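Local coordinates for hydrogenase expression/formation protein HypE (Desulfovibrio vulgaris subsp. vulgaris, PDB 2Z1U) that binds ATP and magnesium and probably takes part in the maturation of hydrogenase, at residues L179-D193 against R251-L263. Residues are numbered along the deposited sequence; the frame is centred on the assembly and turned at random.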
# COMPACT_ATOMS: atom_id res chain seq x y z
N LEU A 179 -1.38 13.07 -22.28
CA LEU A 179 -1.02 14.29 -22.98
C LEU A 179 -0.82 15.45 -22.01
O LEU A 179 0.16 16.18 -22.11
CB LEU A 179 -2.07 14.68 -24.03
CG LEU A 179 -1.66 15.39 -25.32
CD1 LEU A 179 -2.78 16.29 -25.82
CD2 LEU A 179 -0.34 16.16 -25.23
N THR A 180 -1.73 15.62 -21.06
CA THR A 180 -1.62 16.78 -20.16
C THR A 180 -0.42 16.77 -19.26
O THR A 180 0.19 17.82 -19.07
CB THR A 180 -2.96 17.23 -19.47
OG1 THR A 180 -2.77 17.44 -18.06
CG2 THR A 180 -4.06 16.27 -19.71
N ILE A 181 -0.04 15.61 -18.72
CA ILE A 181 1.16 15.58 -17.87
C ILE A 181 2.44 15.80 -18.71
O ILE A 181 3.32 16.54 -18.30
CB ILE A 181 1.25 14.35 -16.88
CG1 ILE A 181 1.97 13.18 -17.50
CG2 ILE A 181 -0.09 13.97 -16.23
CD1 ILE A 181 3.35 13.09 -16.95
N LEU A 182 2.50 15.18 -19.89
CA LEU A 182 3.65 15.29 -20.80
C LEU A 182 3.82 16.70 -21.36
O LEU A 182 4.95 17.16 -21.54
CB LEU A 182 3.55 14.28 -21.94
CG LEU A 182 4.34 12.95 -21.91
CD1 LEU A 182 4.97 12.60 -20.57
CD2 LEU A 182 3.50 11.78 -22.45
N SER A 183 2.71 17.38 -21.62
CA SER A 183 2.75 18.78 -22.05
C SER A 183 3.01 19.75 -20.88
O SER A 183 3.73 20.73 -21.06
CB SER A 183 1.49 19.16 -22.84
OG SER A 183 0.33 19.08 -22.05
N GLN A 184 2.45 19.47 -19.70
CA GLN A 184 2.79 20.23 -18.49
C GLN A 184 4.29 20.21 -18.23
O GLN A 184 4.90 21.25 -17.96
CB GLN A 184 2.07 19.67 -17.25
CG GLN A 184 0.70 20.25 -17.00
CD GLN A 184 0.74 21.73 -16.63
OE1 GLN A 184 1.39 22.13 -15.66
NE2 GLN A 184 0.03 22.55 -17.39
N ARG A 185 4.87 19.01 -18.33
CA ARG A 185 6.27 18.77 -18.01
C ARG A 185 7.23 19.50 -18.96
O ARG A 185 8.41 19.64 -18.65
CB ARG A 185 6.55 17.26 -18.01
CG ARG A 185 7.60 16.82 -17.01
CD ARG A 185 7.27 15.45 -16.46
NE ARG A 185 7.56 14.37 -17.41
CZ ARG A 185 7.13 13.12 -17.28
NH1 ARG A 185 6.36 12.76 -16.26
NH2 ARG A 185 7.47 12.22 -18.20
N GLN A 186 6.70 19.98 -20.08
CA GLN A 186 7.47 20.76 -21.06
C GLN A 186 6.97 22.20 -21.14
O GLN A 186 7.32 22.93 -22.08
CB GLN A 186 7.39 20.11 -22.44
CG GLN A 186 7.91 18.68 -22.49
CD GLN A 186 7.90 18.10 -23.90
OE1 GLN A 186 7.12 18.54 -24.75
NE2 GLN A 186 8.76 17.12 -24.14
N GLY A 187 6.15 22.60 -20.18
CA GLY A 187 5.60 23.96 -20.10
C GLY A 187 4.66 24.35 -21.22
O GLY A 187 4.56 25.53 -21.56
N LEU A 188 3.95 23.37 -21.79
CA LEU A 188 3.04 23.61 -22.91
C LEU A 188 1.57 23.41 -22.55
O LEU A 188 1.20 22.40 -21.96
CB LEU A 188 3.40 22.71 -24.10
CG LEU A 188 4.68 22.99 -24.91
CD1 LEU A 188 5.04 21.78 -25.76
CD2 LEU A 188 4.55 24.25 -25.78
N ASN A 189 0.75 24.39 -22.92
CA ASN A 189 -0.71 24.27 -22.87
C ASN A 189 -1.27 24.31 -24.29
O ASN A 189 -1.23 25.36 -24.94
CB ASN A 189 -1.32 25.40 -22.03
CG ASN A 189 -1.15 25.19 -20.53
OD1 ASN A 189 -1.44 24.12 -20.00
ND2 ASN A 189 -0.68 26.23 -19.84
N PHE A 190 -1.77 23.17 -24.76
CA PHE A 190 -2.29 23.04 -26.13
C PHE A 190 -3.66 23.67 -26.30
O PHE A 190 -3.91 24.40 -27.27
CB PHE A 190 -2.33 21.57 -26.59
CG PHE A 190 -1.01 21.05 -27.07
CD1 PHE A 190 -0.15 20.37 -26.20
CD2 PHE A 190 -0.61 21.23 -28.39
CE1 PHE A 190 1.07 19.89 -26.63
CE2 PHE A 190 0.61 20.75 -28.84
CZ PHE A 190 1.46 20.08 -27.95
N ALA A 191 -4.56 23.37 -25.36
CA ALA A 191 -5.90 23.93 -25.33
C ALA A 191 -6.44 23.88 -23.91
O ALA A 191 -5.91 23.14 -23.06
CB ALA A 191 -6.83 23.17 -26.29
N ALA A 192 -7.48 24.66 -23.63
CA ALA A 192 -8.19 24.57 -22.36
C ALA A 192 -8.81 23.18 -22.26
O ALA A 192 -9.01 22.64 -21.16
CB ALA A 192 -9.26 25.65 -22.29
N ASP A 193 -9.07 22.61 -23.44
CA ASP A 193 -9.73 21.33 -23.65
C ASP A 193 -8.96 20.11 -23.13
O ASP A 193 -9.51 19.02 -22.98
CB ASP A 193 -9.98 21.16 -25.16
CG ASP A 193 -11.18 20.30 -25.48
OD1 ASP A 193 -12.06 20.15 -24.60
OD2 ASP A 193 -11.24 19.76 -26.59
N ARG A 251 -10.21 13.47 -28.59
CA ARG A 251 -10.55 14.88 -28.80
C ARG A 251 -9.61 15.47 -29.84
O ARG A 251 -8.43 15.15 -29.85
CB ARG A 251 -10.41 15.67 -27.49
CG ARG A 251 -11.41 15.31 -26.43
CD ARG A 251 -11.06 15.94 -25.09
NE ARG A 251 -12.27 16.50 -24.49
CZ ARG A 251 -13.06 15.87 -23.63
NH1 ARG A 251 -12.77 14.64 -23.21
NH2 ARG A 251 -14.14 16.49 -23.19
N GLU A 252 -10.15 16.33 -30.72
CA GLU A 252 -9.34 17.00 -31.76
C GLU A 252 -8.07 17.61 -31.17
O GLU A 252 -6.98 17.43 -31.71
CB GLU A 252 -10.18 18.07 -32.48
CG GLU A 252 -9.60 18.59 -33.79
CD GLU A 252 -10.43 19.72 -34.39
OE1 GLU A 252 -11.50 20.04 -33.82
OE2 GLU A 252 -10.02 20.29 -35.43
N SER A 253 -8.23 18.32 -30.06
CA SER A 253 -7.13 18.96 -29.34
C SER A 253 -6.10 17.96 -28.81
O SER A 253 -4.91 18.27 -28.75
CB SER A 253 -7.69 19.78 -28.19
OG SER A 253 -8.30 18.91 -27.24
N VAL A 254 -6.57 16.78 -28.41
CA VAL A 254 -5.69 15.69 -27.97
C VAL A 254 -4.95 15.07 -29.17
O VAL A 254 -3.74 14.87 -29.12
CB VAL A 254 -6.45 14.63 -27.14
CG1 VAL A 254 -5.60 13.38 -26.91
CG2 VAL A 254 -6.92 15.22 -25.80
N ARG A 255 -5.69 14.78 -30.25
CA ARG A 255 -5.08 14.30 -31.50
C ARG A 255 -3.97 15.23 -31.97
O ARG A 255 -2.87 14.78 -32.28
CB ARG A 255 -6.12 14.15 -32.62
CG ARG A 255 -6.99 12.92 -32.51
CD ARG A 255 -7.65 12.53 -33.84
NE ARG A 255 -8.60 11.43 -33.64
CZ ARG A 255 -8.26 10.14 -33.60
NH1 ARG A 255 -6.99 9.77 -33.74
NH2 ARG A 255 -9.20 9.21 -33.41
N ASN A 256 -4.29 16.53 -32.00
CA ASN A 256 -3.34 17.56 -32.43
C ASN A 256 -2.14 17.71 -31.50
O ASN A 256 -1.01 17.90 -31.97
CB ASN A 256 -4.06 18.90 -32.63
CG ASN A 256 -5.01 18.88 -33.81
OD1 ASN A 256 -4.84 18.12 -34.77
ND2 ASN A 256 -6.04 19.73 -33.75
N GLY A 257 -2.37 17.62 -30.20
CA GLY A 257 -1.29 17.66 -29.24
C GLY A 257 -0.42 16.42 -29.33
O GLY A 257 0.80 16.50 -29.15
N CYS A 258 -1.04 15.28 -29.61
CA CYS A 258 -0.30 14.02 -29.69
C CYS A 258 0.60 13.96 -30.93
O CYS A 258 1.71 13.44 -30.87
CB CYS A 258 -1.22 12.80 -29.67
SG CYS A 258 -1.90 12.43 -28.03
N SER A 259 0.12 14.51 -32.04
CA SER A 259 0.90 14.48 -33.28
C SER A 259 2.05 15.50 -33.26
O SER A 259 3.11 15.26 -33.84
CB SER A 259 -0.01 14.61 -34.52
OG SER A 259 -0.72 15.83 -34.57
N PHE A 260 1.83 16.61 -32.56
CA PHE A 260 2.86 17.64 -32.34
C PHE A 260 4.00 17.13 -31.45
O PHE A 260 5.14 17.58 -31.58
CB PHE A 260 2.21 18.90 -31.74
CG PHE A 260 3.16 20.05 -31.53
CD1 PHE A 260 3.39 20.98 -32.53
CD2 PHE A 260 3.81 20.21 -30.30
CE1 PHE A 260 4.26 22.06 -32.33
CE2 PHE A 260 4.68 21.27 -30.09
CZ PHE A 260 4.91 22.20 -31.10
N LEU A 261 3.69 16.20 -30.55
CA LEU A 261 4.68 15.64 -29.62
C LEU A 261 5.15 14.22 -29.99
O LEU A 261 5.92 13.61 -29.24
CB LEU A 261 4.14 15.65 -28.18
CG LEU A 261 3.92 17.00 -27.50
CD1 LEU A 261 3.37 16.80 -26.10
CD2 LEU A 261 5.21 17.82 -27.46
N GLY A 262 4.68 13.71 -31.12
CA GLY A 262 5.02 12.37 -31.60
C GLY A 262 4.46 11.24 -30.74
O GLY A 262 5.05 10.15 -30.68
N LEU A 263 3.33 11.50 -30.09
CA LEU A 263 2.69 10.54 -29.20
C LEU A 263 1.48 9.86 -29.86
O LEU A 263 0.83 10.42 -30.74
CB LEU A 263 2.24 11.24 -27.90
CG LEU A 263 3.25 12.02 -27.04
CD1 LEU A 263 2.53 12.83 -25.95
CD2 LEU A 263 4.30 11.11 -26.43
O HOH W 1 -10.85 19.35 -29.03
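Phe-190 lays one face of its ring over the backbone of Gly-257, whose CA sits 3.7 Å from the ring centroid and almost on the ring normal, a CH-pi contact. Glycine suits this place because a side chain here would collide with CD1 of Leu-179 and leave little room under the ring. With CG anti to the carbonyl carbon (chi1 -81°), the phenyl group is turned onto helix 252-260. Its rim meets a second aromatic: CZ lies 3.3 Å from CD2 of Phe-260, the two ring planes 76° apart. CD1 of Leu-261 lies between Leu-179 and this ring, 3.9 Å both from CD2 of Leu-179 and from CE1 of Phe-190; a branched apolar chain can touch both.

Leu-179 spreads its branches over the helix: CD1 comes within 3.7 Å of CA of Val-254, while CG rests near SG of Cys-258. Further along, CD2 of Leu-182 packs 3.8 Å from CD1 of Leu-263, extending the apolar contact beyond the buried Leu-179.

The opposite end is polar. Ser-253, a short hydroxyl beside a carboxylate, donates from OG to OD2 of Asp-193 (3.1 Å), arriving from above the carboxylate plane. A long salt bridge joins Asp-193 OD1 to Arg-251 NE, whose guanidinium also reaches weakly to Asp-176 and Glu-297.

Helix 176-184 is closed by a Schellman motif with Gly-187 at C-prime, and the chain then doubles back to deliver Phe-190. A helix and its following loop thus pack on helix 252-260, segments 179-184 and 252-260 crossing at 47°, within the AIR synthase-related C-terminal domain.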